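PDB 4I2O: FixK2 protein from Bradyrhizobium japonicum, which probably binds DNA as a dimeric transcription regulator of the CRP/FNR superfamily, acting in the control of nitrogen-fixation genes. Local coordinates for residues 197-200 against 201-205; 181-184 against 185-188; 154-157 against 158-161; 165-168 against 169-173; 223-226 against 227-231. The protein carries 1 engineered substitution. One frame throughout, in Å; residues are numbered along the deposited sequence.

Contact 1. Residues 197-200 against 201-205; sequences TVSR and ALSQL. With nucleotides of chain C.
The recognition helix of the helix-turn-helix, 195-207, carries Ser199 and Ser203 one turn apart on the side that meets the DNA, with Arg200 beside them reaching for a base. The one-turn spacing, with Ser203 N bonded to Ser199 O at 2.8 Å, puts the two hydroxyls beside successive phosphates. Ser199 OG lies anti to its own nitrogen (chi1 -173°) and donates to OP2 of DT8 of chain C at 2.7 Å. Ser203 OG turns to OP2 of DT9 of chain C; that separation is so short that its exact value is doubtful. Water 1 joins the pair, donating to Ser199 OG at 2.8 Å and to Ser203 OG at 2.9 Å. On the buried side of the helix Val198 CG1 and Leu202 CD1 lie side by side 4.0 Å apart, and Ala201 packs on Val161 of helix 157-172. Arg200 does the base reading. Its chain runs extended from CG to NE and brings the guanidinium to the guanine of DG10 of chain C, while the methyl C7 of DT9 covers one guanidinium face toward the rim. Two bonds grip the base: NH1 donates to DG10 N7 at 2.9 Å, and NH2 to DG10 O6 at 2.8 Å.

Contact 2. Residues 181-184 against 185-188; sequences PMSR and RDIG. Engineered in segment 181-184: Ser183 (natural residue Cys). With nucleotides of chain C.
Helix 184-191 starts from Ser183, the N-cap, whose carbonyl O takes Ile187 N at 3.0 Å while Arg184 O takes Gly188 N one residue on. Ser183 is an engineered residue, cysteine in the natural protein. Its OG stands between the backbone nitrogen and the carbonyl carbon (chi1 66°), and from there it accepts from Asp186 N at 3.0 Å in a fairly straight bond of 163°. Water 2 ties the same two residues together a second way, accepting from Ser183 N and donating to Asp186 OD2. The carboxylate also forms salt bridges with Arg70 and Arg80, linking the helix start to strands 69-74 and 80-86 of the cyclic nucleotide-binding fold. Below the cap, Met182 crosses Ile187 at about a right angle, CG to CG1 3.6 Å. Arg184 turns to the DNA: NE donates to OP2 of DT8 of chain C at 2.9 Å and NH2 to OP1 of the same phosphate at 3.1 Å, with Ala216 O as a further partner of NH2. Its backbone N gives a nearly straight bond to OP2 of DA7 of chain C at 2.9 Å. Two successive phosphates are thus held by one residue, and the positive end of the helix dipole would be expected to add to the attraction.

Contact 3. Residues 154-157 against 158-161; sequences RKTA and MERV. With nucleotides of chain D.
The Arg160 guanidinium turns an edge to the carbonyl of Lys155, and Thr156 N meets OE1 of the Glu159 carboxylate from above the carboxylate plane. In the first pair both nitrogens on that side hold one oxygen: NE reaches Lys155 O at 2.9 Å and NH2 reaches it at 3.2 Å, the oxygen lying close to the guanidinium plane. NE sits well above the carbonyl plane while NH2 lies in it, so the two donors approach the oxygen from different directions. NH1 goes on to Leu191 O, joining this corner to the neighbouring helix 184-191. The second pair is half of a capping box at the start of helix 157-172. Thr156 N donates to Glu159 OE1 at 2.7 Å, and Glu159 N answers to Thr156 OG1 at 3.2 Å, the hydroxyl being placed by chi1 of 65°. Just past the cap, Ala157 N donates to OP1 of DA18 of chain D at 2.7 Å, so a phosphate takes one amide of the helix start and the threonine hydroxyl another. OE1 also forms a salt bridge to Arg79 of the second subunit. One carboxylate thus serves both the helix cap and the dimer contact, and the nearby arginine would be expected to favour its charged form.

Contact 4. Residues 165-168 against 169-173; sequences LLEM and DRRLA
Glu167 and Arg171, one turn apart, lie side by side and point the same way near the end of helix 157-172, the first helix of the winged helix-turn-helix domain. Their carboxylate and guanidinium planes are 38° apart, and the salt bridge runs between one atom of each, Glu167 OE2 and Arg171 NH1 at 3.1 Å. The bend in Arg171 at chi3 (67°) turns NH1 toward the glutamate carboxylate; the hydrogen bond within the bridge is weak, its angle at the hydrogen only 129°. Each charge has further partners: Glu167 binds Tyr190 and His144, and Arg171 reaches Asp90 through NH2. Arg170 crosses Glu167 obliquely and does not touch the carboxylate directly; water 4 spans the gap, donating to Glu167 OE2 at 2.9 Å and accepting from Arg170 NH2 at 2.7 Å. Around the helix from this charged side, Met168 turns its sulfur to Leu172, with SD 4.2 Å from CD2, and both side chains pack on Met178 of strand 177-179. Met168 CE also comes against the guanidinium, 3.7 Å from Arg171 NH1. Asp169 points to another flank, toward Arg224, and water 3 donates from 3.0 Å both to its OD1 and to Leu166 O.

Contact 5. Residues 223-226 against 227-231; sequences NRQR and LHNLD
A bend at chi2 (54°) in Gln225 swings its amide along the short helix 224-228 toward Asn229, which leans back to meet it with CG beside its own backbone nitrogen (chi1 -62°). Gln225 NE2 then donates to Asn229 OD1 at 3.0 Å. The acceptor lies close to the plane of the glutamine amide, yet the two amides are turned 45° against each other, and the donor is tilted from the asparagine carbonyl plane. The same two residues are also joined through the backbone, Asn229 N to Gln225 O at 2.9 Å, so a side-chain bond runs beside a main-chain one. At the other end Asn223 is the N-cap: its OD1 accepts from Arg226 N at 2.9 Å, with the donor above the carbonyl plane. Asn223 O takes Leu227 N at 3.2 Å and Arg224 O takes His228 N at 2.8 Å. His228 keeps an edge of its ring toward that same carbonyl, and a type I turn from His228 to Asp231 brings the chain round. The amide pair belongs to the exposed side, where both residues also meet a crystal neighbour, so lattice packing may influence their conformation. On the other side, Leu227 packs on Ala162 and Leu165, and Arg226 reaches Gln208 O. Leu227 and Leu230 both touch Leu205, seating the short helix against helices 157-172 and 195-207 just after strand 218-221.

Along the chain the order is contact 3, contact 4, contact 2, contact 1 and contact 5, all in the C-terminal DNA-binding part of the chain. Contacts 3 and 4 occupy the two ends of helix 157-172, their centres about 16 Å apart; contacts 2 and 1, about 13 Å apart, lie on the successive helices of the helix-turn-helix and touch through Val198 and Ile187. Leu205 of contact 1 meets Leu165 of contact 4 and Leu227 of contact 5, while Asp169 and Arg224 join contacts 4 and 5 by a salt bridge. Contacts 1, 2 and 3 all reach DNA, whereas contacts 4 and 5 pack the helices behind them.

Contact 1. Residues 197-200 against 201-205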
# COMPACT_ATOMS: atom_id res chain seq x y z
N THR A 197 18.07 -12.28 -7.71
CA THR A 197 17.73 -11.27 -8.70
C THR A 197 18.23 -9.87 -8.33
O THR A 197 18.76 -9.12 -9.18
CB THR A 197 16.21 -11.27 -8.89
OG1 THR A 197 15.94 -12.52 -9.58
CG2 THR A 197 15.79 -10.11 -9.84
N VAL A 198 18.01 -9.48 -7.07
CA VAL A 198 18.59 -8.21 -6.59
C VAL A 198 20.11 -8.19 -6.79
O VAL A 198 20.66 -7.23 -7.33
CB VAL A 198 18.21 -7.97 -5.12
CG1 VAL A 198 18.97 -6.75 -4.54
CG2 VAL A 198 16.69 -7.74 -4.99
N SER A 199 20.80 -9.26 -6.40
CA SER A 199 22.28 -9.28 -6.60
C SER A 199 22.65 -9.05 -8.07
O SER A 199 23.57 -8.27 -8.38
CB SER A 199 22.81 -10.66 -6.18
OG SER A 199 24.24 -10.72 -6.20
N ARG A 200 21.94 -9.73 -8.99
CA ARG A 200 22.26 -9.61 -10.40
C ARG A 200 22.07 -8.21 -10.93
O ARG A 200 22.89 -7.74 -11.75
CB ARG A 200 21.40 -10.62 -11.27
CG ARG A 200 21.53 -12.08 -10.82
CD ARG A 200 20.68 -13.07 -11.76
NE ARG A 200 20.27 -14.26 -11.01
CZ ARG A 200 21.07 -15.29 -10.75
NH1 ARG A 200 22.35 -15.28 -11.17
NH2 ARG A 200 20.60 -16.31 -10.05
N ALA A 201 21.00 -7.54 -10.50
CA ALA A 201 20.72 -6.20 -10.96
C ALA A 201 21.81 -5.27 -10.44
O ALA A 201 22.32 -4.40 -11.17
CB ALA A 201 19.35 -5.73 -10.46
N LEU A 202 22.16 -5.43 -9.16
CA LEU A 202 23.27 -4.62 -8.58
C LEU A 202 24.59 -4.89 -9.29
O LEU A 202 25.36 -3.97 -9.57
CB LEU A 202 23.41 -4.88 -7.08
CG LEU A 202 22.23 -4.42 -6.26
CD1 LEU A 202 22.46 -4.91 -4.80
CD2 LEU A 202 22.12 -2.87 -6.28
N SER A 203 24.86 -6.16 -9.61
CA SER A 203 26.07 -6.47 -10.38
C SER A 203 26.11 -5.79 -11.73
O SER A 203 27.13 -5.29 -12.17
CB SER A 203 26.26 -7.99 -10.58
OG SER A 203 26.63 -8.64 -9.37
N GLN A 204 24.97 -5.81 -12.41
CA GLN A 204 24.88 -5.16 -13.69
C GLN A 204 25.09 -3.64 -13.61
O GLN A 204 25.79 -3.08 -14.48
CB GLN A 204 23.49 -5.51 -14.29
CG GLN A 204 23.23 -5.00 -15.68
CD GLN A 204 21.84 -5.41 -16.14
OE1 GLN A 204 21.24 -6.33 -15.57
NE2 GLN A 204 21.31 -4.71 -17.15
N LEU A 205 24.51 -3.00 -12.58
CA LEU A 205 24.64 -1.53 -12.41
C LEU A 205 26.09 -1.18 -12.14
O LEU A 205 26.62 -0.17 -12.65
CB LEU A 205 23.74 -0.99 -11.27
CG LEU A 205 22.24 -1.19 -11.52
CD1 LEU A 205 21.41 -0.92 -10.20
CD2 LEU A 205 21.82 -0.26 -12.67
P DT C 9 29.44 -11.17 -9.61
OP1 DT C 9 30.78 -10.70 -10.00
OP2 DT C 9 28.22 -10.39 -9.93
O5' DT C 9 29.12 -12.63 -10.20
C5' DT C 9 30.17 -13.66 -10.13
C4' DT C 9 29.45 -14.93 -10.53
O4' DT C 9 28.39 -15.29 -9.59
C3' DT C 9 28.73 -14.86 -11.88
O3' DT C 9 29.53 -15.65 -12.75
C2' DT C 9 27.40 -15.53 -11.64
C1' DT C 9 27.54 -16.17 -10.28
N1 DT C 9 26.30 -16.27 -9.43
C2 DT C 9 26.04 -17.53 -8.88
O2 DT C 9 26.71 -18.55 -9.11
N3 DT C 9 24.94 -17.59 -8.07
C4 DT C 9 24.11 -16.54 -7.72
O4 DT C 9 23.16 -16.71 -6.96
C5 DT C 9 24.44 -15.25 -8.30
C7 DT C 9 23.55 -14.05 -7.96
C6 DT C 9 25.54 -15.17 -9.08
P DT C 8 26.29 -8.90 -4.10
OP1 DT C 8 27.06 -7.63 -4.48
OP2 DT C 8 24.85 -9.14 -4.16
O5' DT C 8 26.97 -10.08 -5.04
C5' DT C 8 28.39 -10.10 -5.00
C4' DT C 8 28.84 -11.29 -5.82
O4' DT C 8 28.33 -12.52 -5.25
C3' DT C 8 28.30 -11.30 -7.26
O3' DT C 8 29.47 -11.42 -8.03
C2' DT C 8 27.44 -12.54 -7.48
C1' DT C 8 27.95 -13.40 -6.35
N1 DT C 8 26.96 -14.39 -5.74
C2 DT C 8 27.23 -15.76 -5.74
O2 DT C 8 28.20 -16.29 -6.28
N3 DT C 8 26.32 -16.55 -5.09
C4 DT C 8 25.15 -16.09 -4.45
O4 DT C 8 24.44 -16.91 -3.86
C5 DT C 8 24.90 -14.66 -4.49
C7 DT C 8 23.64 -14.09 -3.84
C6 DT C 8 25.81 -13.86 -5.11
P DG C 10 29.09 -15.91 -14.28
OP1 DG C 10 30.33 -15.99 -15.08
OP2 DG C 10 27.99 -14.99 -14.64
O5' DG C 10 28.40 -17.36 -14.23
C5' DG C 10 29.19 -18.47 -13.78
C4' DG C 10 28.25 -19.67 -13.84
O4' DG C 10 27.29 -19.60 -12.74
C3' DG C 10 27.46 -19.84 -15.15
O3' DG C 10 27.69 -21.18 -15.50
C2' DG C 10 26.02 -19.60 -14.72
C1' DG C 10 26.03 -20.03 -13.26
N9 DG C 10 24.99 -19.41 -12.41
C8 DG C 10 24.73 -18.07 -12.18
N7 DG C 10 23.75 -17.87 -11.35
C5 DG C 10 23.35 -19.16 -10.98
C6 DG C 10 22.35 -19.57 -10.08
O6 DG C 10 21.62 -18.84 -9.40
N1 DG C 10 22.29 -20.95 -9.97
C2 DG C 10 23.09 -21.83 -10.68
N2 DG C 10 22.87 -23.14 -10.47
N3 DG C 10 24.07 -21.45 -11.50
C4 DG C 10 24.11 -20.11 -11.64
O HOH W 1 25.06 -10.97 -8.83

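Contact 2. Residues 181-184 against 185-188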
# COMPACT_ATOMS: atom_id res chain seq x y z
N PRO A 181 21.73 -0.90 5.73
CA PRO A 181 21.83 -1.74 6.95
C PRO A 181 21.31 -3.15 6.75
O PRO A 181 21.58 -3.98 7.66
CB PRO A 181 20.90 -1.04 7.95
CG PRO A 181 19.80 -0.38 7.01
CD PRO A 181 20.69 0.14 5.85
N MET A 182 20.60 -3.44 5.65
CA MET A 182 19.92 -4.70 5.49
C MET A 182 20.58 -5.64 4.41
O MET A 182 21.34 -5.17 3.51
CB MET A 182 18.43 -4.40 5.12
CG MET A 182 18.23 -3.97 3.65
SD MET A 182 18.86 -2.37 3.18
CE MET A 182 17.69 -1.17 3.86
N SER A 183 20.25 -6.92 4.53
CA SER A 183 20.74 -7.98 3.67
C SER A 183 20.05 -7.96 2.32
O SER A 183 19.05 -7.27 2.14
CB SER A 183 20.42 -9.33 4.32
OG SER A 183 18.99 -9.48 4.35
N ARG A 184 20.58 -8.75 1.40
CA ARG A 184 19.99 -8.87 0.08
C ARG A 184 18.61 -9.53 0.16
O ARG A 184 17.68 -9.27 -0.65
CB ARG A 184 20.98 -9.71 -0.84
CG ARG A 184 22.38 -9.00 -1.10
CD ARG A 184 22.19 -7.67 -1.90
NE ARG A 184 23.49 -7.21 -2.47
CZ ARG A 184 24.17 -6.14 -2.07
NH1 ARG A 184 23.76 -5.35 -1.04
NH2 ARG A 184 25.29 -5.85 -2.71
N ARG A 185 18.44 -10.42 1.13
CA ARG A 185 17.14 -11.05 1.29
C ARG A 185 16.10 -10.02 1.78
O ARG A 185 14.92 -10.05 1.34
CB ARG A 185 17.26 -12.18 2.32
CG ARG A 185 15.90 -12.89 2.58
CD ARG A 185 16.09 -14.06 3.58
NE ARG A 185 16.71 -15.19 2.87
CZ ARG A 185 16.03 -15.91 1.96
NH1 ARG A 185 14.73 -15.65 1.69
NH2 ARG A 185 16.62 -16.89 1.32
N ASP A 186 16.50 -9.14 2.69
CA ASP A 186 15.52 -8.10 3.07
C ASP A 186 15.23 -7.22 1.87
O ASP A 186 14.07 -6.80 1.65
CB ASP A 186 16.10 -7.19 4.18
CG ASP A 186 16.02 -7.78 5.56
OD1 ASP A 186 15.67 -8.95 5.74
OD2 ASP A 186 16.37 -7.04 6.51
N ILE A 187 16.25 -6.86 1.08
CA ILE A 187 15.94 -6.02 -0.10
C ILE A 187 14.97 -6.75 -1.03
O ILE A 187 14.04 -6.14 -1.53
CB ILE A 187 17.19 -5.58 -0.87
CG1 ILE A 187 18.11 -4.75 0.10
CG2 ILE A 187 16.85 -4.74 -2.10
CD1 ILE A 187 19.53 -4.52 -0.52
N GLY A 188 15.26 -8.01 -1.36
CA GLY A 188 14.32 -8.75 -2.23
C GLY A 188 12.93 -8.79 -1.61
O GLY A 188 11.97 -8.60 -2.34
P DA C 7 24.14 -9.81 2.21
OP1 DA C 7 24.23 -8.36 2.49
OP2 DA C 7 22.80 -10.47 2.03
O5' DA C 7 24.96 -10.19 0.91
C5' DA C 7 26.41 -9.76 0.80
C4' DA C 7 26.93 -10.34 -0.52
O4' DA C 7 27.10 -11.76 -0.35
C3' DA C 7 26.01 -10.12 -1.71
O3' DA C 7 26.81 -9.25 -2.58
C2' DA C 7 25.79 -11.55 -2.32
C1' DA C 7 26.94 -12.34 -1.63
N9 DA C 7 26.54 -13.72 -1.36
C8 DA C 7 25.48 -14.17 -0.61
N7 DA C 7 25.38 -15.48 -0.53
C5 DA C 7 26.49 -15.95 -1.25
C6 DA C 7 26.93 -17.24 -1.55
N6 DA C 7 26.26 -18.29 -1.06
N1 DA C 7 28.09 -17.38 -2.30
C2 DA C 7 28.66 -16.22 -2.72
N3 DA C 7 28.27 -14.92 -2.50
C4 DA C 7 27.20 -14.88 -1.76
P DT C 8 26.29 -8.90 -4.10
OP1 DT C 8 27.06 -7.63 -4.48
OP2 DT C 8 24.85 -9.14 -4.16
O5' DT C 8 26.97 -10.08 -5.04
C5' DT C 8 28.39 -10.10 -5.00
C4' DT C 8 28.84 -11.29 -5.82
O4' DT C 8 28.33 -12.52 -5.25
C3' DT C 8 28.30 -11.30 -7.26
O3' DT C 8 29.47 -11.42 -8.03
C2' DT C 8 27.44 -12.54 -7.48
C1' DT C 8 27.95 -13.40 -6.35
N1 DT C 8 26.96 -14.39 -5.74
C2 DT C 8 27.23 -15.76 -5.74
O2 DT C 8 28.20 -16.29 -6.28
N3 DT C 8 26.32 -16.55 -5.09
C4 DT C 8 25.15 -16.09 -4.45
O4 DT C 8 24.44 -16.91 -3.86
C5 DT C 8 24.90 -14.66 -4.49
C7 DT C 8 23.64 -14.09 -3.84
C6 DT C 8 25.81 -13.86 -5.11
O HOH W 2 18.97 -7.63 7.07

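Contact 3. Residues 154-157 against 158-161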
# COMPACT_ATOMS: atom_id res chain seq x y z
N ARG A 154 3.74 -3.71 -11.05
CA ARG A 154 3.98 -3.38 -12.44
C ARG A 154 5.46 -3.16 -12.87
O ARG A 154 5.73 -3.19 -14.10
CB ARG A 154 3.11 -2.16 -12.87
CG ARG A 154 1.62 -2.48 -12.79
CD ARG A 154 1.32 -3.32 -14.03
NE ARG A 154 -0.02 -3.95 -14.18
CZ ARG A 154 -0.22 -5.27 -14.22
NH1 ARG A 154 0.78 -6.11 -13.96
NH2 ARG A 154 -1.42 -5.77 -14.55
N LYS A 155 6.42 -2.96 -11.93
CA LYS A 155 7.78 -2.60 -12.35
C LYS A 155 8.63 -3.85 -12.64
O LYS A 155 8.38 -4.92 -12.08
CB LYS A 155 8.53 -1.69 -11.30
CG LYS A 155 8.00 -0.25 -11.36
CD LYS A 155 8.82 0.66 -10.40
CE LYS A 155 8.29 2.11 -10.48
NZ LYS A 155 9.22 3.03 -9.65
N THR A 156 9.56 -3.73 -13.57
CA THR A 156 10.44 -4.89 -13.85
C THR A 156 11.43 -5.02 -12.70
O THR A 156 11.57 -4.14 -11.82
CB THR A 156 11.22 -4.70 -15.13
OG1 THR A 156 12.09 -3.60 -14.92
CG2 THR A 156 10.30 -4.35 -16.33
N ALA A 157 12.16 -6.11 -12.65
CA ALA A 157 13.12 -6.28 -11.54
C ALA A 157 14.13 -5.11 -11.53
O ALA A 157 14.48 -4.53 -10.49
CB ALA A 157 13.86 -7.65 -11.72
N MET A 158 14.63 -4.74 -12.69
CA MET A 158 15.60 -3.62 -12.69
C MET A 158 15.00 -2.29 -12.27
O MET A 158 15.60 -1.52 -11.50
CB MET A 158 16.27 -3.50 -14.04
CG MET A 158 17.34 -2.34 -14.13
SD MET A 158 18.74 -2.49 -12.94
CE MET A 158 19.66 -3.71 -13.89
N GLU A 159 13.80 -2.00 -12.76
CA GLU A 159 13.09 -0.79 -12.25
C GLU A 159 12.89 -0.77 -10.77
O GLU A 159 12.95 0.32 -10.12
CB GLU A 159 11.72 -0.68 -13.00
CG GLU A 159 11.85 -0.36 -14.47
CD GLU A 159 10.52 -0.58 -15.22
OE1 GLU A 159 9.61 -1.29 -14.65
OE2 GLU A 159 10.44 -0.21 -16.41
N ARG A 160 12.59 -1.93 -10.17
CA ARG A 160 12.42 -2.00 -8.73
C ARG A 160 13.72 -1.72 -8.03
O ARG A 160 13.75 -1.00 -7.03
CB ARG A 160 11.93 -3.39 -8.28
CG ARG A 160 10.55 -3.79 -8.90
CD ARG A 160 10.17 -5.20 -8.51
NE ARG A 160 8.94 -5.53 -9.32
CZ ARG A 160 7.97 -6.36 -8.95
NH1 ARG A 160 8.01 -7.00 -7.78
NH2 ARG A 160 6.92 -6.55 -9.79
N VAL A 161 14.79 -2.32 -8.51
CA VAL A 161 16.08 -2.08 -7.84
C VAL A 161 16.57 -0.65 -7.97
O VAL A 161 17.07 -0.05 -7.00
CB VAL A 161 17.15 -3.08 -8.39
CG1 VAL A 161 18.59 -2.73 -7.84
CG2 VAL A 161 16.78 -4.52 -7.90
P DA D 18 12.31 -9.34 -14.71
OP1 DA D 18 11.48 -8.12 -14.31
OP2 DA D 18 13.68 -9.20 -15.11
O5' DA D 18 12.41 -10.40 -13.53
C5' DA D 18 11.14 -10.90 -13.06
C4' DA D 18 11.29 -12.23 -12.34
O4' DA D 18 11.67 -13.27 -13.34
C3' DA D 18 12.32 -12.24 -11.19
O3' DA D 18 11.54 -12.75 -10.09
C2' DA D 18 13.40 -13.17 -11.79
C1' DA D 18 12.58 -14.11 -12.66
N9 DA D 18 13.45 -14.75 -13.68
C8 DA D 18 14.40 -14.16 -14.50
N7 DA D 18 14.95 -15.02 -15.36
C5 DA D 18 14.37 -16.24 -15.03
C6 DA D 18 14.52 -17.54 -15.54
N6 DA D 18 15.35 -17.88 -16.52
N1 DA D 18 13.72 -18.50 -15.03
C2 DA D 18 12.84 -18.24 -14.06
N3 DA D 18 12.61 -17.04 -13.50
C4 DA D 18 13.41 -16.09 -14.03

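Contact 4. Residues 165-168 against 169-173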
# COMPACT_ATOMS: atom_id res chain seq x y z
N LEU A 165 17.35 1.86 -4.86
CA LEU A 165 18.63 2.59 -4.66
C LEU A 165 18.44 4.10 -4.56
O LEU A 165 19.04 4.79 -3.73
CB LEU A 165 19.55 2.33 -5.81
CG LEU A 165 20.11 0.91 -5.84
CD1 LEU A 165 20.75 0.56 -7.22
CD2 LEU A 165 21.06 0.63 -4.65
N LEU A 166 17.59 4.65 -5.41
CA LEU A 166 17.27 6.07 -5.30
C LEU A 166 16.57 6.48 -4.01
O LEU A 166 16.86 7.55 -3.46
CB LEU A 166 16.48 6.53 -6.53
CG LEU A 166 17.24 6.51 -7.89
CD1 LEU A 166 16.18 6.61 -9.00
CD2 LEU A 166 18.23 7.65 -7.99
N GLU A 167 15.62 5.65 -3.55
CA GLU A 167 14.96 5.90 -2.26
C GLU A 167 16.00 5.87 -1.13
O GLU A 167 16.03 6.75 -0.22
CB GLU A 167 13.89 4.84 -2.00
CG GLU A 167 13.19 5.11 -0.68
CD GLU A 167 12.18 4.07 -0.28
OE1 GLU A 167 12.15 2.93 -0.81
OE2 GLU A 167 11.37 4.39 0.60
N MET A 168 16.82 4.83 -1.12
CA MET A 168 17.86 4.78 -0.04
C MET A 168 18.88 5.90 -0.12
O MET A 168 19.34 6.39 0.92
CB MET A 168 18.59 3.46 -0.16
CG MET A 168 17.77 2.21 0.20
SD MET A 168 17.07 2.23 1.89
CE MET A 168 15.37 2.70 1.59
N ASP A 169 19.30 6.30 -1.32
CA ASP A 169 20.20 7.43 -1.46
C ASP A 169 19.57 8.71 -0.85
O ASP A 169 20.21 9.46 -0.14
CB ASP A 169 20.52 7.64 -2.94
CG ASP A 169 21.48 8.81 -3.17
OD1 ASP A 169 21.02 9.86 -3.65
OD2 ASP A 169 22.69 8.66 -2.91
N ARG A 170 18.31 8.96 -1.15
CA ARG A 170 17.66 10.15 -0.59
C ARG A 170 17.59 10.08 0.93
O ARG A 170 17.79 11.10 1.64
CB ARG A 170 16.25 10.24 -1.21
CG ARG A 170 15.45 11.42 -0.69
CD ARG A 170 14.12 11.54 -1.47
NE ARG A 170 13.41 10.27 -1.62
CZ ARG A 170 12.66 9.71 -0.66
NH1 ARG A 170 12.57 10.29 0.55
NH2 ARG A 170 12.00 8.58 -0.91
N ARG A 171 17.31 8.89 1.48
CA ARG A 171 17.03 8.77 2.93
C ARG A 171 18.26 8.55 3.78
O ARG A 171 18.28 8.88 4.97
CB ARG A 171 16.07 7.60 3.16
CG ARG A 171 14.65 7.97 2.58
CD ARG A 171 13.71 6.80 2.65
NE ARG A 171 13.39 6.46 4.03
CZ ARG A 171 12.85 5.28 4.37
NH1 ARG A 171 12.59 4.36 3.43
NH2 ARG A 171 12.58 5.02 5.64
N LEU A 172 19.28 7.94 3.20
CA LEU A 172 20.44 7.60 4.06
C LEU A 172 21.81 7.94 3.54
O LEU A 172 22.80 7.77 4.29
CB LEU A 172 20.35 6.19 4.66
CG LEU A 172 20.32 5.02 3.71
CD1 LEU A 172 21.61 4.90 2.89
CD2 LEU A 172 20.04 3.70 4.44
N ALA A 173 21.95 8.50 2.34
CA ALA A 173 23.35 8.77 1.90
C ALA A 173 24.01 9.82 2.79
O ALA A 173 23.38 10.81 3.21
CB ALA A 173 23.43 9.23 0.45
O HOH W 3 18.22 9.94 -4.65
O HOH W 4 10.39 7.15 0.78

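Contact 5. Residues 223-226 against 227-231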
# COMPACT_ATOMS: atom_id res chain seq x y z
N ASN A 223 26.00 7.86 -10.96
CA ASN A 223 25.18 8.65 -11.89
C ASN A 223 23.71 8.46 -11.55
O ASN A 223 23.10 7.46 -11.98
CB ASN A 223 25.43 8.19 -13.31
CG ASN A 223 24.83 9.13 -14.35
OD1 ASN A 223 23.83 9.82 -14.11
ND2 ASN A 223 25.47 9.19 -15.51
N ARG A 224 23.14 9.39 -10.77
CA ARG A 224 21.75 9.24 -10.35
C ARG A 224 20.83 9.39 -11.56
O ARG A 224 19.80 8.75 -11.62
CB ARG A 224 21.38 10.25 -9.24
CG ARG A 224 22.21 10.02 -7.96
CD ARG A 224 22.02 11.15 -6.91
NE ARG A 224 22.62 10.77 -5.63
CZ ARG A 224 23.95 10.75 -5.42
NH1 ARG A 224 24.78 11.08 -6.41
NH2 ARG A 224 24.44 10.38 -4.24
N GLN A 225 21.19 10.24 -12.51
CA GLN A 225 20.34 10.41 -13.70
C GLN A 225 20.20 9.11 -14.47
O GLN A 225 19.07 8.72 -14.86
CB GLN A 225 20.88 11.52 -14.61
CG GLN A 225 19.93 11.93 -15.74
CD GLN A 225 18.55 12.31 -15.23
OE1 GLN A 225 18.41 13.25 -14.42
NE2 GLN A 225 17.53 11.58 -15.68
N ARG A 226 21.32 8.43 -14.71
CA ARG A 226 21.22 7.15 -15.43
C ARG A 226 20.37 6.16 -14.68
O ARG A 226 19.65 5.37 -15.28
CB ARG A 226 22.59 6.54 -15.70
CG ARG A 226 23.28 7.14 -16.92
CD ARG A 226 24.71 6.62 -17.09
NE ARG A 226 24.76 5.23 -17.55
CZ ARG A 226 25.80 4.44 -17.36
NH1 ARG A 226 26.87 4.89 -16.68
NH2 ARG A 226 25.76 3.19 -17.81
N LEU A 227 20.46 6.18 -13.36
CA LEU A 227 19.67 5.24 -12.56
C LEU A 227 18.20 5.63 -12.57
O LEU A 227 17.32 4.75 -12.58
CB LEU A 227 20.23 5.17 -11.11
CG LEU A 227 19.80 4.05 -10.18
CD1 LEU A 227 20.28 2.70 -10.73
CD2 LEU A 227 20.35 4.30 -8.77
N HIS A 228 17.92 6.94 -12.52
CA HIS A 228 16.54 7.41 -12.61
C HIS A 228 15.97 6.95 -13.96
O HIS A 228 14.79 6.61 -14.05
CB HIS A 228 16.50 8.94 -12.67
CG HIS A 228 15.72 9.58 -11.57
ND1 HIS A 228 14.34 9.58 -11.54
CD2 HIS A 228 16.14 10.26 -10.47
CE1 HIS A 228 13.94 10.24 -10.46
NE2 HIS A 228 15.01 10.65 -9.79
N ASN A 229 16.78 6.97 -15.01
CA ASN A 229 16.25 6.50 -16.33
C ASN A 229 15.88 5.03 -16.41
O ASN A 229 15.27 4.61 -17.41
CB ASN A 229 17.23 6.76 -17.47
CG ASN A 229 17.51 8.20 -17.66
OD1 ASN A 229 16.76 9.06 -17.19
ND2 ASN A 229 18.63 8.50 -18.31
N LEU A 230 16.34 4.25 -15.43
CA LEU A 230 16.06 2.83 -15.39
C LEU A 230 14.87 2.54 -14.49
O LEU A 230 14.43 1.40 -14.41
CB LEU A 230 17.26 2.06 -14.84
CG LEU A 230 18.52 2.09 -15.73
CD1 LEU A 230 19.58 1.28 -15.05
CD2 LEU A 230 18.23 1.51 -17.11
N ASP A 231 14.37 3.54 -13.77
CA ASP A 231 13.18 3.28 -13.04
C ASP A 231 12.06 3.50 -14.12
O ASP A 231 12.34 3.76 -15.30
CB ASP A 231 13.07 4.03 -11.70
CG ASP A 231 12.85 5.54 -11.82
OD1 ASP A 231 12.29 6.03 -12.84
OD2 ASP A 231 13.21 6.24 -10.83